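Local atomic coordinates of DUF1904 domain-containing protein (Sebaldella termitidis, PDB entry 4M1A), a protein that is of unknown function but belongs to the DUF1904 family of the MIF clan and forms an alpha/beta trimer in the crystal. Residues 21-26 with 31-36; 56-61 with 79-84. All coordinates share one frame; numbering follows the deposited sequence.

Contact 1: 21-26 with 31-36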
ATOM      1  N   LEU A  21      -1.818   5.658 -21.883  1.00 18.14           N
ATOM      2  CA  LEU A  21      -1.320   4.430 -21.271  1.00 19.14           C
ATOM      3  C   LEU A  21      -2.425   3.410 -21.115  1.00 18.04           C
ATOM      4  O   LEU A  21      -2.199   2.202 -21.334  1.00 18.38           O
ATOM      5  CB  LEU A  21      -0.670   4.694 -19.883  1.00 18.40           C
ATOM      6  CG  LEU A  21       0.082   3.516 -19.266  1.00 17.70           C
ATOM      7  CD1 LEU A  21       1.153   2.912 -20.207  1.00 20.38           C
ATOM      8  CD2 LEU A  21       0.718   4.067 -18.015  1.00 19.59           C
ATOM      9  N   ALA A  22      -3.611   3.846 -20.781  1.00 21.22           N
ATOM     10  CA  ALA A  22      -4.699   2.900 -20.553  1.00 21.90           C
ATOM     11  C   ALA A  22      -5.103   2.214 -21.865  1.00 25.21           C
ATOM     12  O   ALA A  22      -5.504   1.087 -21.820  1.00 20.44           O
ATOM     13  CB  ALA A  22      -5.903   3.557 -19.965  1.00 22.33           C
ATOM     14  N   ASP A  23      -5.031   2.932 -23.012  1.00 24.89           N
ATOM     15  CA  ASP A  23      -5.223   2.268 -24.345  1.00 25.70           C
ATOM     16  C   ASP A  23      -4.264   1.141 -24.517  1.00 22.17           C
ATOM     17  O   ASP A  23      -4.636   0.023 -24.891  1.00 21.26           O
ATOM     18  CB  ASP A  23      -4.926   3.250 -25.491  1.00 27.50           C
ATOM     19  CG  ASP A  23      -5.777   4.493 -25.437  1.00 33.53           C
ATOM     20  OD1 ASP A  23      -6.985   4.317 -25.058  1.00 31.72           O
ATOM     21  OD2 ASP A  23      -5.211   5.618 -25.820  1.00 37.95           O
ATOM     22  N   GLU A  24      -2.971   1.399 -24.336  1.00 21.07           N
ATOM     23  CA  GLU A  24      -1.985   0.357 -24.543  1.00 21.28           C
ATOM     24  C   GLU A  24      -2.151  -0.766 -23.587  1.00 21.80           C
ATOM     25  O   GLU A  24      -2.065  -1.960 -23.897  1.00 20.50           O
ATOM     26  CB  GLU A  24      -0.564   0.917 -24.331  1.00 24.45           C
ATOM     27  CG  GLU A  24       0.522  -0.169 -24.331  1.00 28.92           C
ATOM     28  CD  GLU A  24       0.844  -0.812 -25.699  1.00 30.48           C
ATOM     29  OE1 GLU A  24       0.013  -0.804 -26.651  1.00 30.13           O
ATOM     30  OE2 GLU A  24       1.923  -1.385 -25.762  1.00 33.20           O
ATOM     31  N   LEU A  25      -2.455  -0.392 -22.334  1.00 19.90           N
ATOM     32  CA  LEU A  25      -2.606  -1.487 -21.308  1.00 18.27           C
ATOM     33  C   LEU A  25      -3.819  -2.369 -21.561  1.00 16.50           C
ATOM     34  O   LEU A  25      -3.733  -3.599 -21.373  1.00 19.89           O
ATOM     35  CB  LEU A  25      -2.604  -0.889 -19.886  1.00 18.64           C
ATOM     36  CG  LEU A  25      -1.276  -0.285 -19.459  1.00 20.08           C
ATOM     37  CD1 LEU A  25      -1.390   0.291 -18.019  1.00 22.69           C
ATOM     38  CD2 LEU A  25      -0.165  -1.339 -19.484  1.00 22.16           C
ATOM     39  N   GLY A  26      -4.897  -1.738 -21.934  1.00 18.76           N
ATOM     40  CA  GLY A  26      -6.130  -2.414 -22.298  1.00 20.69           C
ATOM     41  C   GLY A  26      -5.919  -3.408 -23.420  1.00 20.18           C
ATOM     42  O   GLY A  26      -6.472  -4.538 -23.413  1.00 20.69           O
ATOM     43  N   CYS A  31      -8.671  -5.824 -21.915  1.00 27.88           N
ATOM     44  CA  CYS A  31      -9.802  -5.283 -21.219  1.00 26.36           C
ATOM     45  C   CYS A  31      -9.964  -3.839 -21.569  1.00 24.58           C
ATOM     46  O   CYS A  31      -9.067  -3.233 -22.162  1.00 28.97           O
ATOM     47  CB  CYS A  31      -9.615  -5.468 -19.720  1.00 28.09           C
ATOM     48  SG  CYS A  31      -8.285  -4.473 -18.949  1.00 30.08           S
ATOM     49  N   PRO A  32     -11.101  -3.246 -21.224  1.00 25.24           N
ATOM     50  CA  PRO A  32     -11.319  -1.871 -21.581  1.00 26.51           C
ATOM     51  C   PRO A  32     -10.297  -0.895 -20.950  1.00 26.22           C
ATOM     52  O   PRO A  32      -9.932  -1.115 -19.789  1.00 24.95           O
ATOM     53  CB  PRO A  32     -12.752  -1.625 -21.049  1.00 25.60           C
ATOM     54  CG  PRO A  32     -13.392  -2.970 -21.223  1.00 28.93           C
ATOM     55  CD  PRO A  32     -12.325  -3.893 -20.721  1.00 26.24           C
ATOM     56  N   ALA A  33      -9.890   0.156 -21.683  1.00 24.31           N
ATOM     57  CA  ALA A  33      -8.981   1.209 -21.188  1.00 25.06           C
ATOM     58  C   ALA A  33      -9.550   1.856 -19.914  1.00 27.54           C
ATOM     59  O   ALA A  33      -8.825   2.112 -18.951  1.00 20.67           O
ATOM     60  CB  ALA A  33      -8.782   2.254 -22.283  1.00 27.98           C
ATOM     61  N   ASP A  34     -10.859   1.995 -19.873  1.00 24.73           N
ATOM     62  CA  ASP A  34     -11.561   2.601 -18.681  1.00 30.78           C
ATOM     63  C   ASP A  34     -11.456   1.806 -17.415  1.00 26.10           C
ATOM     64  O   ASP A  34     -11.793   2.299 -16.379  1.00 26.20           O
ATOM     65  CB  ASP A  34     -13.064   2.779 -18.975  1.00 38.48           C
ATOM     66  CG  ASP A  34     -13.364   4.097 -19.603  1.00 56.04           C
ATOM     67  OD1 ASP A  34     -12.541   5.041 -19.423  1.00 69.28           O
ATOM     68  OD2 ASP A  34     -14.416   4.200 -20.292  1.00 72.09           O
ATOM     69  N   TRP A  35     -10.999   0.563 -17.472  1.00 23.68           N
ATOM     70  CA  TRP A  35     -10.846  -0.195 -16.236  1.00 22.27           C
ATOM     71  C   TRP A  35      -9.533   0.139 -15.483  1.00 24.48           C
ATOM     72  O   TRP A  35      -9.295  -0.414 -14.430  1.00 22.24           O
ATOM     73  CB  TRP A  35     -10.875  -1.634 -16.522  1.00 22.68           C
ATOM     74  CG  TRP A  35     -12.192  -2.158 -16.880  1.00 28.30           C
ATOM     75  CD1 TRP A  35     -13.328  -1.457 -17.176  1.00 31.06           C
ATOM     76  CD2 TRP A  35     -12.509  -3.545 -17.025  1.00 31.31           C
ATOM     77  NE1 TRP A  35     -14.350  -2.357 -17.503  1.00 32.20           N
ATOM     78  CE2 TRP A  35     -13.867  -3.627 -17.426  1.00 34.07           C
ATOM     79  CE3 TRP A  35     -11.775  -4.722 -16.859  1.00 32.32           C
ATOM     80  CZ2 TRP A  35     -14.506  -4.854 -17.676  1.00 40.21           C
ATOM     81  CZ3 TRP A  35     -12.411  -5.948 -17.109  1.00 40.45           C
ATOM     82  CH2 TRP A  35     -13.769  -5.990 -17.515  1.00 36.53           C
ATOM     83  N   PHE A  36      -8.698   1.001 -16.032  1.00 21.09           N
ATOM     84  CA  PHE A  36      -7.406   1.325 -15.415  1.00 19.18           C
ATOM     85  C   PHE A  36      -7.500   2.574 -14.614  1.00 20.51           C
ATOM     86  O   PHE A  36      -8.102   3.571 -15.086  1.00 19.42           O
ATOM     87  CB  PHE A  36      -6.281   1.448 -16.507  1.00 17.98           C
ATOM     88  CG  PHE A  36      -5.925   0.150 -17.116  1.00 17.73           C
ATOM     89  CD1 PHE A  36      -6.716  -0.399 -18.161  1.00 19.72           C
ATOM     90  CD2 PHE A  36      -4.888  -0.591 -16.626  1.00 18.81           C
ATOM     91  CE1 PHE A  36      -6.379  -1.651 -18.697  1.00 20.77           C
ATOM     92  CE2 PHE A  36      -4.590  -1.826 -17.140  1.00 19.87           C
ATOM     93  CZ  PHE A  36      -5.338  -2.361 -18.201  1.00 22.35           C
TER
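The ring of F36 wedges against the side of helix 21-29, where L25 and G26 form the hollow that receives it. L25 lays its CB over one ring face, 3.8 Å from the F36 centroid and 25° off the normal, a CH-pi contact displaced toward the rim, with CD1 beside the CD2-CE2 side of the same ring. The first torsion of F36 sets CG beside its own backbone N and anti to the carbonyl carbon (chi1 -70°), which swings the ring back toward the helix. Its CE1 then reaches the backbone of G26, 3.6 Å from G26 N. A second fit is made by two small residues: A33 CB rests on the peptide of A22, and A22 CB lies 3.9 Å from A33 CB and 3.4 Å from A33 O. A lone polar tie closes the turn, C31 N to G26 O at 3.0 Å, fairly straight at 152° and directed onto a lone pair in the carbonyl plane. Replacing F36 with an alanine would probably leave L25 CB without its aromatic partner and open a gap beside G26. Behind the contact, L25 packs on I73 and F77 of helix 67-82, while A22 also meets F47 of the second subunit. Apart from one backbone hydrogen bond and a CA-H...O approach of A33 to A22 O, the chemistry is apolar, which is consistent with the 31-36 loop being held on its helix mainly by close packing, with the C31-G26 bond fixing the return of the chain.

Contact 2: 56-61 with 79-84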
ATOM      1  N   VAL A  56      12.130   4.209  -8.998  1.00 20.18           N
ATOM      2  CA  VAL A  56      10.732   4.349  -9.431  1.00 18.34           C
ATOM      3  C   VAL A  56      10.112   2.980  -9.134  1.00 17.40           C
ATOM      4  O   VAL A  56      10.639   1.945  -9.573  1.00 20.78           O
ATOM      5  CB  VAL A  56      10.588   4.707 -10.882  1.00 19.52           C
ATOM      6  CG1 VAL A  56       9.111   4.710 -11.218  1.00 18.76           C
ATOM      7  CG2 VAL A  56      11.240   6.078 -11.077  1.00 23.84           C
ATOM      8  N   PHE A  57       9.139   2.962  -8.231  1.00 18.09           N
ATOM      9  CA  PHE A  57       8.499   1.716  -7.786  1.00 17.43           C
ATOM     10  C   PHE A  57       7.006   1.721  -8.168  1.00 15.43           C
ATOM     11  O   PHE A  57       6.247   2.605  -7.751  1.00 16.83           O
ATOM     12  CB  PHE A  57       8.687   1.528  -6.267  1.00 18.14           C
ATOM     13  CG  PHE A  57       8.254   0.192  -5.758  1.00 19.75           C
ATOM     14  CD1 PHE A  57       6.953  -0.103  -5.532  1.00 21.06           C
ATOM     15  CD2 PHE A  57       9.206  -0.762  -5.378  1.00 25.77           C
ATOM     16  CE1 PHE A  57       6.549  -1.352  -5.076  1.00 22.33           C
ATOM     17  CE2 PHE A  57       8.797  -1.993  -4.845  1.00 24.78           C
ATOM     18  CZ  PHE A  57       7.485  -2.264  -4.702  1.00 24.23           C
ATOM     19  N   ILE A  58       6.612   0.734  -8.971  1.00 14.37           N
ATOM     20  CA  ILE A  58       5.324   0.644  -9.551  1.00 14.53           C
ATOM     21  C   ILE A  58       4.625  -0.596  -9.083  1.00 15.47           C
ATOM     22  O   ILE A  58       5.183  -1.731  -9.182  1.00 16.69           O
ATOM     23  CB  ILE A  58       5.356   0.688 -11.098  1.00 14.12           C
ATOM     24  CG1 ILE A  58       6.102   1.892 -11.539  1.00 17.01           C
ATOM     25  CG2 ILE A  58       3.908   0.672 -11.696  1.00 14.60           C
ATOM     26  CD1 ILE A  58       6.494   1.872 -13.026  1.00 17.52           C
ATOM     27  N   GLU A  59       3.418  -0.402  -8.521  1.00 14.65           N
ATOM     28  CA  GLU A  59       2.560  -1.539  -8.138  1.00 15.67           C
ATOM     29  C   GLU A  59       1.428  -1.644  -9.133  1.00 15.72           C
ATOM     30  O   GLU A  59       0.874  -0.608  -9.538  1.00 16.37           O
ATOM     31  CB  GLU A  59       2.008  -1.327  -6.725  1.00 16.82           C
ATOM     32  CG  GLU A  59       3.050  -1.283  -5.670  1.00 20.18           C
ATOM     33  CD  GLU A  59       2.681  -0.609  -4.325  1.00 27.11           C
ATOM     34  OE1 GLU A  59       2.070   0.526  -4.321  1.00 25.74           O
ATOM     35  OE2 GLU A  59       3.152  -1.229  -3.290  1.00 29.93           O
ATOM     36  N   VAL A  60       1.082  -2.861  -9.557  1.00 14.51           N
ATOM     37  CA  VAL A  60      -0.047  -3.115 -10.418  1.00 15.87           C
ATOM     38  C   VAL A  60      -0.972  -4.042  -9.627  1.00 16.46           C
ATOM     39  O   VAL A  60      -0.629  -5.217  -9.384  1.00 19.06           O
ATOM     40  CB  VAL A  60       0.391  -3.820 -11.699  1.00 16.32           C
ATOM     41  CG1 VAL A  60      -0.796  -4.178 -12.547  1.00 16.77           C
ATOM     42  CG2 VAL A  60       1.348  -2.889 -12.479  1.00 18.28           C
ATOM     43  N   LEU A  61      -2.124  -3.540  -9.270  1.00 15.60           N
ATOM     44  CA  LEU A  61      -3.172  -4.357  -8.611  1.00 17.01           C
ATOM     45  C   LEU A  61      -4.164  -4.787  -9.644  1.00 18.27           C
ATOM     46  O   LEU A  61      -4.851  -3.957 -10.268  1.00 18.87           O
ATOM     47  CB  LEU A  61      -3.870  -3.553  -7.496  1.00 19.75           C
ATOM     48  CG  LEU A  61      -3.103  -3.221  -6.233  1.00 26.11           C
ATOM     49  CD1 LEU A  61      -2.008  -2.203  -6.474  1.00 32.22           C
ATOM     50  CD2 LEU A  61      -4.077  -2.698  -5.157  1.00 32.49           C
ATOM     51  N   GLU A  79      10.604   0.621 -20.206  1.00 21.49           N
ATOM     52  CA  GLU A  79      11.019   1.428 -21.393  1.00 22.52           C
ATOM     53  C   GLU A  79      10.576   2.879 -21.305  1.00 21.45           C
ATOM     54  O   GLU A  79      11.380   3.784 -21.580  1.00 22.97           O
ATOM     55  CB  GLU A  79      10.469   0.792 -22.680  1.00 25.29           C
ATOM     56  CG  GLU A  79      11.244  -0.418 -23.098  1.00 36.01           C
ATOM     57  CD  GLU A  79      10.639  -1.121 -24.343  1.00 50.82           C
ATOM     58  OE1 GLU A  79       9.500  -0.780 -24.789  1.00 46.35           O
ATOM     59  OE2 GLU A  79      11.325  -2.040 -24.872  1.00 62.50           O
ATOM     60  N   ARG A  80       9.348   3.133 -20.900  1.00 19.37           N
ATOM     61  CA  ARG A  80       8.840   4.458 -20.748  1.00 18.94           C
ATOM     62  C   ARG A  80       9.581   5.264 -19.680  1.00 25.56           C
ATOM     63  O   ARG A  80       9.994   6.432 -19.936  1.00 22.08           O
ATOM     64  CB  ARG A  80       7.327   4.461 -20.507  1.00 22.15           C
ATOM     65  CG  ARG A  80       6.457   4.030 -21.687  1.00 30.40           C
ATOM     66  CD  ARG A  80       6.460   5.134 -22.798  1.00 30.43           C
ATOM     67  NE  ARG A  80       5.743   4.679 -23.990  1.00 28.75           N
ATOM     68  CZ  ARG A  80       4.425   4.545 -24.042  1.00 35.01           C
ATOM     69  NH1 ARG A  80       3.627   4.784 -22.963  1.00 30.98           N
ATOM     70  NH2 ARG A  80       3.899   4.119 -25.163  1.00 33.01           N
ATOM     71  N   TRP A  81       9.780   4.677 -18.470  1.00 20.10           N
ATOM     72  CA  TRP A  81      10.520   5.397 -17.417  1.00 20.44           C
ATOM     73  C   TRP A  81      12.004   5.604 -17.735  1.00 20.21           C
ATOM     74  O   TRP A  81      12.570   6.670 -17.426  1.00 23.65           O
ATOM     75  CB  TRP A  81      10.298   4.754 -15.989  1.00 19.02           C
ATOM     76  CG  TRP A  81       8.950   5.084 -15.458  1.00 16.50           C
ATOM     77  CD1 TRP A  81       7.813   4.341 -15.543  1.00 17.29           C
ATOM     78  CD2 TRP A  81       8.577   6.307 -14.895  1.00 17.85           C
ATOM     79  NE1 TRP A  81       6.741   5.026 -15.032  1.00 17.95           N
ATOM     80  CE2 TRP A  81       7.183   6.234 -14.592  1.00 18.01           C
ATOM     81  CE3 TRP A  81       9.278   7.459 -14.579  1.00 18.79           C
ATOM     82  CZ2 TRP A  81       6.481   7.285 -14.054  1.00 20.14           C
ATOM     83  CZ3 TRP A  81       8.571   8.520 -14.025  1.00 22.23           C
ATOM     84  CH2 TRP A  81       7.191   8.445 -13.788  1.00 20.24           C
ATOM     85  N   LYS A  82      12.621   4.657 -18.413  1.00 24.03           N
ATOM     86  CA  LYS A  82      14.031   4.773 -18.764  1.00 26.36           C
ATOM     87  C   LYS A  82      14.335   5.900 -19.724  1.00 30.35           C
ATOM     88  O   LYS A  82      15.482   6.361 -19.780  1.00 32.83           O
ATOM     89  CB  LYS A  82      14.658   3.443 -19.225  1.00 28.71           C
ATOM     90  CG  LYS A  82      14.865   2.418 -18.117  1.00 30.13           C
ATOM     91  CD  LYS A  82      15.740   2.756 -16.907  1.00 32.53           C
ATOM     92  CE  LYS A  82      16.084   1.499 -16.078  1.00 29.22           C
ATOM     93  NZ  LYS A  82      17.001   1.818 -14.930  1.00 30.31           N
ATOM     94  N   LYS A  83      13.323   6.400 -20.389  1.00 24.18           N
ATOM     95  CA  LYS A  83      13.460   7.595 -21.223  1.00 31.44           C
ATOM     96  C   LYS A  83      13.718   8.857 -20.431  1.00 41.15           C
ATOM     97  O   LYS A  83      14.387   9.756 -20.967  1.00 34.51           O
ATOM     98  CB  LYS A  83      12.222   7.834 -22.022  1.00 32.33           C
ATOM     99  CG  LYS A  83      12.043   6.845 -23.128  1.00 34.24           C
ATOM    100  CD  LYS A  83      10.850   7.224 -23.972  1.00 40.45           C
ATOM    101  CE  LYS A  83      10.782   6.379 -25.247  1.00 46.81           C
ATOM    102  NZ  LYS A  83       9.386   6.454 -25.794  1.00 43.44           N
ATOM    103  N   ILE A  84      13.192   8.901 -19.182  1.00 37.63           N
ATOM    104  CA  ILE A  84      13.234  10.073 -18.242  1.00 44.82           C
ATOM    105  C   ILE A  84      14.287   9.942 -17.117  1.00 42.93           C
ATOM    106  O   ILE A  84      14.819  10.938 -16.626  1.00 42.20           O
ATOM    107  CB  ILE A  84      11.892  10.230 -17.501  1.00 54.56           C
ATOM    108  CG1 ILE A  84      10.714  10.176 -18.467  1.00 62.13           C
ATOM    109  CG2 ILE A  84      11.888  11.518 -16.691  1.00 65.10           C
ATOM    110  CD1 ILE A  84       9.395   9.834 -17.807  1.00 64.91           C
TER
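V56 and W81 mark the nearest approach of the two backbones, their CA atoms 8.1 Å apart, a spacing that leaves room for a layer of side chains between strand 56-62 and the C-terminal end of helix 67-82. No hydrogen bond spans this gap; the contact consists of side chains. W81 bridges it from the helix: a chi1 of -75° turns CG away from the W81 carbonyl and carries the indole down onto the strand. V56 places CG1 over the centre of one face of the five-membered ring, 4.1 Å from the W81 centroid and 14° off the normal, a CH-pi contact in which the two side chains cross at about a right angle. Two residues further along, I58 points to the same side of the strand and brings CD1 obliquely to the pyrrole part of the indole, 3.7 Å from W81 NE1 and 3.8 Å from W81 CD1. Around this cluster, F17 meets the W81 ring with the planes at about 45°, V89 of strand 89-95 also touches the indole, and F77, one helical turn before W81, packs on I58. All three residues in contact are buried, and the arrangement is that of a beta-alpha-beta crossover, in which strand 56-62, helix 67-82 and the parallel neighbour strand 89-95 enclose a hydrophobic core between helix and sheet.

In the fold
Contact 1 closes before contact 2 opens along the chain, and their centres lie about 16 Å apart within one DUF1904 domain. Contact 1 joins helix 21-29 to the loop that leads into strand 37-47; contact 2 joins strand 56-62 to helix 67-82. Strands 37-47 and 56-62 belong to the same mixed sheet, separated by strand 3-7. The two contacts meet where L21 CD1 packs against R80 NH1 at 4.1 Å, and L21 and E24 also touch L76 of helix 67-82. Helices 21-29 and 67-82 thus pack together. Subunit interfaces lie close to both: D34 touches F47 of the second subunit, while R5 of the third subunit forms a salt bridge with E59, on the sheet side away from W81, so strand 56-62 serves both core and trimer interface.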